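PDB 3TOY: mandelate racemase/muconate lactonizing enzyme family protein from Bradyrhizobium sp. ORS 278, which is of unknown specific function but belongs to the enolase superfamily, in which an N-terminal alpha-plus-beta capping domain is joined to a modified TIM barrel. Local coordinates for residues A280-A284 with A285-D289; E90-G93 with R94-G98. One frame throughout, in Å; residues are numbered along the deposited sequence.

Interaction 1 (A280-A284 with A285-D289); sequences AEAIA and AGASD
Gly286 and Ala287 fold back on Ile283 and Ala282 to close helix 275-285 with a Schellman motif, turning the chain toward barrel strand 290-291. Ala285 N still reaches Glu281 O at 2.9 Å, the last regular helical bond. Beyond it the pattern splits into the two bonds of the motif: Ala287 N goes back five residues to Ala282 O (3.0 Å, nearly straight at 174°), whereas Gly286 N bonds to Ile283 O from above the carbonyl plane, with a C=O...N angle of only 107°. Gly286 suits the turn because its phi is positive (65°), a backbone region that glycine enters readily.

The apolar contacts lie next to this bonding. Ala287 CB points back at the helix, and both it and Ala282 CB are buried against Trp273; methyl groups are small enough to pack closely inside the turn. The Ile283 side chain packs on Gln310 and Ala314 of helix 300-314, and Glu281 OE1 hydrogen-bonds to Ser254 OG of a neighbouring subunit.

Arg260, which also lines a calcium site, hydrogen-bonds to Gly286 O and makes a salt bridge with Asp289. Across the turn itself, Ala282 CB and Ala287 CB meet at 4.3 Å.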
ATOM      1  N   ALA A 280      17.181  11.338   3.599  1.00 21.44           N
ATOM      2  CA  ALA A 280      16.227  10.850   2.576  1.00 20.99           C
ATOM      3  C   ALA A 280      15.613   9.501   2.970  1.00 24.16           C
ATOM      4  O   ALA A 280      14.392   9.307   2.831  1.00 23.99           O
ATOM      5  CB  ALA A 280      16.866  10.758   1.163  1.00 19.82           C
ATOM      6  N   GLU A 281      16.427   8.571   3.450  1.00 20.12           N
ATOM      7  CA  GLU A 281      15.879   7.284   3.932  1.00 20.45           C
ATOM      8  C   GLU A 281      14.977   7.410   5.168  1.00 22.04           C
ATOM      9  O   GLU A 281      13.919   6.731   5.269  1.00 21.42           O
ATOM     10  CB  GLU A 281      16.982   6.248   4.189  1.00 21.27           C
ATOM     11  CG  GLU A 281      17.834   5.882   2.939  1.00 24.14           C
ATOM     12  CD  GLU A 281      17.013   5.350   1.748  1.00 34.22           C
ATOM     13  OE1 GLU A 281      15.854   4.896   1.921  1.00 28.03           O
ATOM     14  OE2 GLU A 281      17.533   5.392   0.614  1.00 27.34           O
ATOM     15  N   ALA A 282      15.372   8.243   6.123  1.00 21.52           N
ATOM     16  CA  ALA A 282      14.513   8.497   7.290  1.00 21.83           C
ATOM     17  C   ALA A 282      13.157   9.067   6.907  1.00 23.53           C
ATOM     18  O   ALA A 282      12.131   8.672   7.453  1.00 23.10           O
ATOM     19  CB  ALA A 282      15.213   9.426   8.306  1.00 24.26           C
ATOM     20  N   ILE A 283      13.151   9.987   5.961  1.00 20.11           N
ATOM     21  CA  ILE A 283      11.910  10.635   5.512  1.00 20.34           C
ATOM     22  C   ILE A 283      11.073   9.636   4.732  1.00 23.41           C
ATOM     23  O   ILE A 283       9.836   9.601   4.868  1.00 22.41           O
ATOM     24  CB  ILE A 283      12.214  11.898   4.676  1.00 21.41           C
ATOM     25  CG1 ILE A 283      12.781  12.986   5.611  1.00 24.85           C
ATOM     26  CG2 ILE A 283      10.977  12.400   3.956  1.00 22.89           C
ATOM     27  CD1 ILE A 283      13.384  14.236   4.894  1.00 23.54           C
ATOM     28  N   ALA A 284      11.739   8.815   3.925  1.00 22.92           N
ATOM     29  CA  ALA A 284      11.048   7.789   3.158  1.00 25.82           C
ATOM     30  C   ALA A 284      10.388   6.788   4.106  1.00 27.98           C
ATOM     31  O   ALA A 284       9.322   6.306   3.830  1.00 22.46           O
ATOM     32  CB  ALA A 284      12.006   7.063   2.228  1.00 21.37           C
ATOM     33  N   ALA A 285      11.031   6.475   5.224  1.00 21.97           N
ATOM     34  CA  ALA A 285      10.437   5.589   6.209  1.00 23.62           C
ATOM     35  C   ALA A 285       9.368   6.273   7.087  1.00 23.30           C
ATOM     36  O   ALA A 285       8.635   5.594   7.799  1.00 24.64           O
ATOM     37  CB  ALA A 285      11.521   4.968   7.079  1.00 22.85           C
ATOM     38  N   GLY A 286       9.253   7.599   7.003  1.00 19.54           N
ATOM     39  CA  GLY A 286       8.344   8.369   7.864  1.00 23.57           C
ATOM     40  C   GLY A 286       8.757   8.296   9.337  1.00 23.56           C
ATOM     41  O   GLY A 286       7.921   8.227  10.216  1.00 22.09           O
ATOM     42  N   ALA A 287      10.052   8.348   9.595  1.00 22.56           N
ATOM     43  CA  ALA A 287      10.568   8.208  10.970  1.00 21.23           C
ATOM     44  C   ALA A 287      10.081   9.292  11.970  1.00 21.23           C
ATOM     45  O   ALA A 287       9.872   8.991  13.152  1.00 24.10           O
ATOM     46  CB  ALA A 287      12.097   8.161  10.937  1.00 19.73           C
ATOM     47  N   SER A 288       9.933  10.539  11.529  1.00 21.26           N
ATOM     48  CA  SER A 288       9.637  11.621  12.483  1.00 21.62           C
ATOM     49  C   SER A 288       8.762  12.734  11.924  1.00 19.87           C
ATOM     50  O   SER A 288       8.591  12.857  10.709  1.00 24.02           O
ATOM     51  CB  SER A 288      10.948  12.201  13.011  1.00 25.44           C
ATOM     52  OG  SER A 288      11.648  12.858  11.950  1.00 24.27           O
ATOM     53  N   ASP A 289       8.179  13.528  12.829  1.00 18.72           N
ATOM     54  CA  ASP A 289       7.388  14.688  12.462  1.00 19.48           C
ATOM     55  C   ASP A 289       8.243  15.888  12.252  1.00 22.09           C
ATOM     56  O   ASP A 289       7.930  16.709  11.396  1.00 19.91           O
ATOM     57  CB  ASP A 289       6.374  15.013  13.570  1.00 19.55           C
ATOM     58  CG  ASP A 289       5.440  13.855  13.816  1.00 21.84           C
ATOM     59  OD1 ASP A 289       4.657  13.557  12.895  1.00 20.43           O
ATOM     60  OD2 ASP A 289       5.498  13.218  14.881  1.00 22.09           O
TER

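Interaction 2 (E90-G93 with R94-G98); sequences EDIG and RELAG
Arg94 lies back along the last turns of helix 82-95, over Glu90 and beside Asp91. Its CB rests 3.2 Å from Glu90 O, the same carbonyl oxygen that accepts the helical bond from Arg94 N. CG stands opposite the backbone nitrogen (chi1 -174°), and a bend at chi3 (37°) brings the chain round so that it runs back toward the preceding turn. There the guanidinium lays one face over the same Glu90 O, which sits 3.7 Å from its plane and over its centre. At the tip NH2 makes a salt bridge to Asp91 OD1 at 2.5 Å, though so short a length is doubtful. OD1 comes in at the guanidinium edge, near its plane, with the carboxylate turned 75° to it. The length of arginine lets one side chain serve both partners.

Glu95 OE1 makes a salt bridge with Lys113 at the end of helix 103-113. On the apolar side, Ile92 CG2 and Leu96 CD1 lie 4.5 Å apart; these branched chains pack on helices 103-113 and 122-142. Along the backbone, Glu95 N makes only weak bonds to Asp91 O and Ile92 O, and Leu96 N turns to Gly93 O (2.9 Å), so the bonding passes from four residues back to three as the helix runs out. With Ile92 and Leu96 inward and Arg94 on the exposed side, this is the amphipathic last turn of a capping-domain helix.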
ATOM      1  N   GLU A  90      43.333  16.146   9.600  1.00 38.65           N
ATOM      2  CA  GLU A  90      44.647  16.528   9.094  1.00 34.57           C
ATOM      3  C   GLU A  90      45.033  15.697   7.892  1.00 33.76           C
ATOM      4  O   GLU A  90      45.543  16.239   6.900  1.00 36.66           O
ATOM      5  CB  GLU A  90      45.705  16.499  10.217  1.00 34.43           C
ATOM      6  CG  GLU A  90      45.470  17.654  11.187  1.00 38.02           C
ATOM      7  CD  GLU A  90      46.644  17.972  12.113  1.00 50.37           C
ATOM      8  OE1 GLU A  90      47.488  17.076  12.363  1.00 42.52           O
ATOM      9  OE2 GLU A  90      46.696  19.129  12.604  1.00 47.56           O
ATOM     10  N   ASP A  91      44.745  14.401   7.953  1.00 30.28           N
ATOM     11  CA  ASP A  91      45.020  13.499   6.844  1.00 35.39           C
ATOM     12  C   ASP A  91      44.230  13.905   5.600  1.00 36.04           C
ATOM     13  O   ASP A  91      44.792  14.012   4.510  1.00 33.74           O
ATOM     14  CB  ASP A  91      44.688  12.056   7.231  1.00 42.02           C
ATOM     15  CG  ASP A  91      45.865  11.335   7.856  1.00 56.94           C
ATOM     16  OD1 ASP A  91      46.805  12.017   8.316  1.00 56.00           O
ATOM     17  OD2 ASP A  91      45.851  10.087   7.889  1.00 58.75           O
ATOM     18  N   ILE A  92      42.927  14.130   5.762  1.00 37.36           N
ATOM     19  CA  ILE A  92      42.083  14.527   4.631  1.00 35.71           C
ATOM     20  C   ILE A  92      42.510  15.892   4.134  1.00 36.31           C
ATOM     21  O   ILE A  92      42.655  16.114   2.933  1.00 34.33           O
ATOM     22  CB  ILE A  92      40.592  14.562   5.038  1.00 37.70           C
ATOM     23  CG1 ILE A  92      40.165  13.180   5.524  1.00 32.33           C
ATOM     24  CG2 ILE A  92      39.731  15.067   3.879  1.00 43.75           C
ATOM     25  CD1 ILE A  92      38.767  13.139   6.135  1.00 36.33           C
ATOM     26  N   GLY A  93      42.729  16.808   5.073  1.00 39.14           N
ATOM     27  CA  GLY A  93      43.104  18.169   4.731  1.00 41.66           C
ATOM     28  C   GLY A  93      44.399  18.205   3.948  1.00 43.03           C
ATOM     29  O   GLY A  93      44.532  18.934   2.959  1.00 43.10           O
ATOM     30  N   ARG A  94      45.327  17.372   4.330  1.00 47.32           N
ATOM     31  CA  ARG A  94      46.590  17.346   3.665  1.00 49.03           C
ATOM     32  C   ARG A  94      46.385  17.021   2.206  1.00 49.88           C
ATOM     33  O   ARG A  94      47.035  17.581   1.377  1.00 48.14           O
ATOM     34  CB  ARG A  94      47.464  16.308   4.340  1.00 50.29           C
ATOM     35  CG  ARG A  94      48.853  16.230   3.867  1.00 55.06           C
ATOM     36  CD  ARG A  94      49.790  15.661   4.922  1.00 40.50           C
ATOM     37  NE  ARG A  94      49.213  14.598   5.722  1.00 44.17           N
ATOM     38  CZ  ARG A  94      48.979  14.704   7.017  1.00 44.01           C
ATOM     39  NH1 ARG A  94      49.285  15.804   7.654  1.00 54.46           N
ATOM     40  NH2 ARG A  94      48.463  13.714   7.689  1.00 48.50           N
ATOM     41  N   GLU A  95      45.468  16.119   1.897  1.00 41.59           N
ATOM     42  CA  GLU A  95      45.218  15.744   0.513  1.00 48.25           C
ATOM     43  C   GLU A  95      44.505  16.815  -0.299  1.00 47.25           C
ATOM     44  O   GLU A  95      44.404  16.697  -1.515  1.00 46.16           O
ATOM     45  CB  GLU A  95      44.411  14.459   0.439  1.00 49.68           C
ATOM     46  CG  GLU A  95      45.100  13.276   1.059  1.00 64.04           C
ATOM     47  CD  GLU A  95      44.310  12.010   0.866  1.00 76.04           C
ATOM     48  OE1 GLU A  95      43.324  12.045   0.093  1.00 79.11           O
ATOM     49  OE2 GLU A  95      44.672  10.990   1.485  1.00 77.00           O
ATOM     50  N   LEU A  96      44.006  17.849   0.370  1.00 47.42           N
ATOM     51  CA  LEU A  96      43.291  18.913  -0.326  1.00 45.90           C
ATOM     52  C   LEU A  96      44.188  20.105  -0.629  1.00 46.00           C
ATOM     53  O   LEU A  96      43.732  21.090  -1.190  1.00 41.36           O
ATOM     54  CB  LEU A  96      42.066  19.365   0.477  1.00 46.49           C
ATOM     55  CG  LEU A  96      40.960  18.328   0.700  1.00 41.65           C
ATOM     56  CD1 LEU A  96      39.866  18.926   1.585  1.00 46.47           C
ATOM     57  CD2 LEU A  96      40.378  17.793  -0.621  1.00 38.71           C
ATOM     58  N   ALA A  97      45.466  20.021  -0.263  1.00 46.65           N
ATOM     59  CA  ALA A  97      46.378  21.142  -0.503  1.00 45.64           C
ATOM     60  C   ALA A  97      46.409  21.482  -1.991  1.00 38.96           C
ATOM     61  O   ALA A  97      46.448  20.585  -2.837  1.00 44.13           O
ATOM     62  CB  ALA A  97      47.777  20.809   0.000  1.00 49.15           C
ATOM     63  N   GLY A  98      46.380  22.768  -2.316  1.00 35.14           N
ATOM     64  CA  GLY A  98      46.397  23.200  -3.711  1.00 37.80           C
ATOM     65  C   GLY A  98      45.038  23.277  -4.405  1.00 42.40           C
ATOM     66  O   GLY A  98      44.895  23.930  -5.441  1.00 38.03           O
TER

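In the fold
Interaction 2 comes first along the chain, near the end of helix 82-95 in the N-terminal capping domain; interaction 1 follows much later, at the end of helix 275-285 in the barrel domain. Their centres lie 34 Å apart, and their nearest atoms are about 22 Å apart, so they do not touch and share no helix, strand or sheet. Helix 275-285 links the parallel strands 267-269 and 290-291 as one crossover of the barrel, while helix 82-95 packs with helices 103-113 and 122-142. What they have in common is quaternary: both reach the same neighbouring subunit, so that each of the two domains contributes a helix end to that interface of the eight-chain assembly.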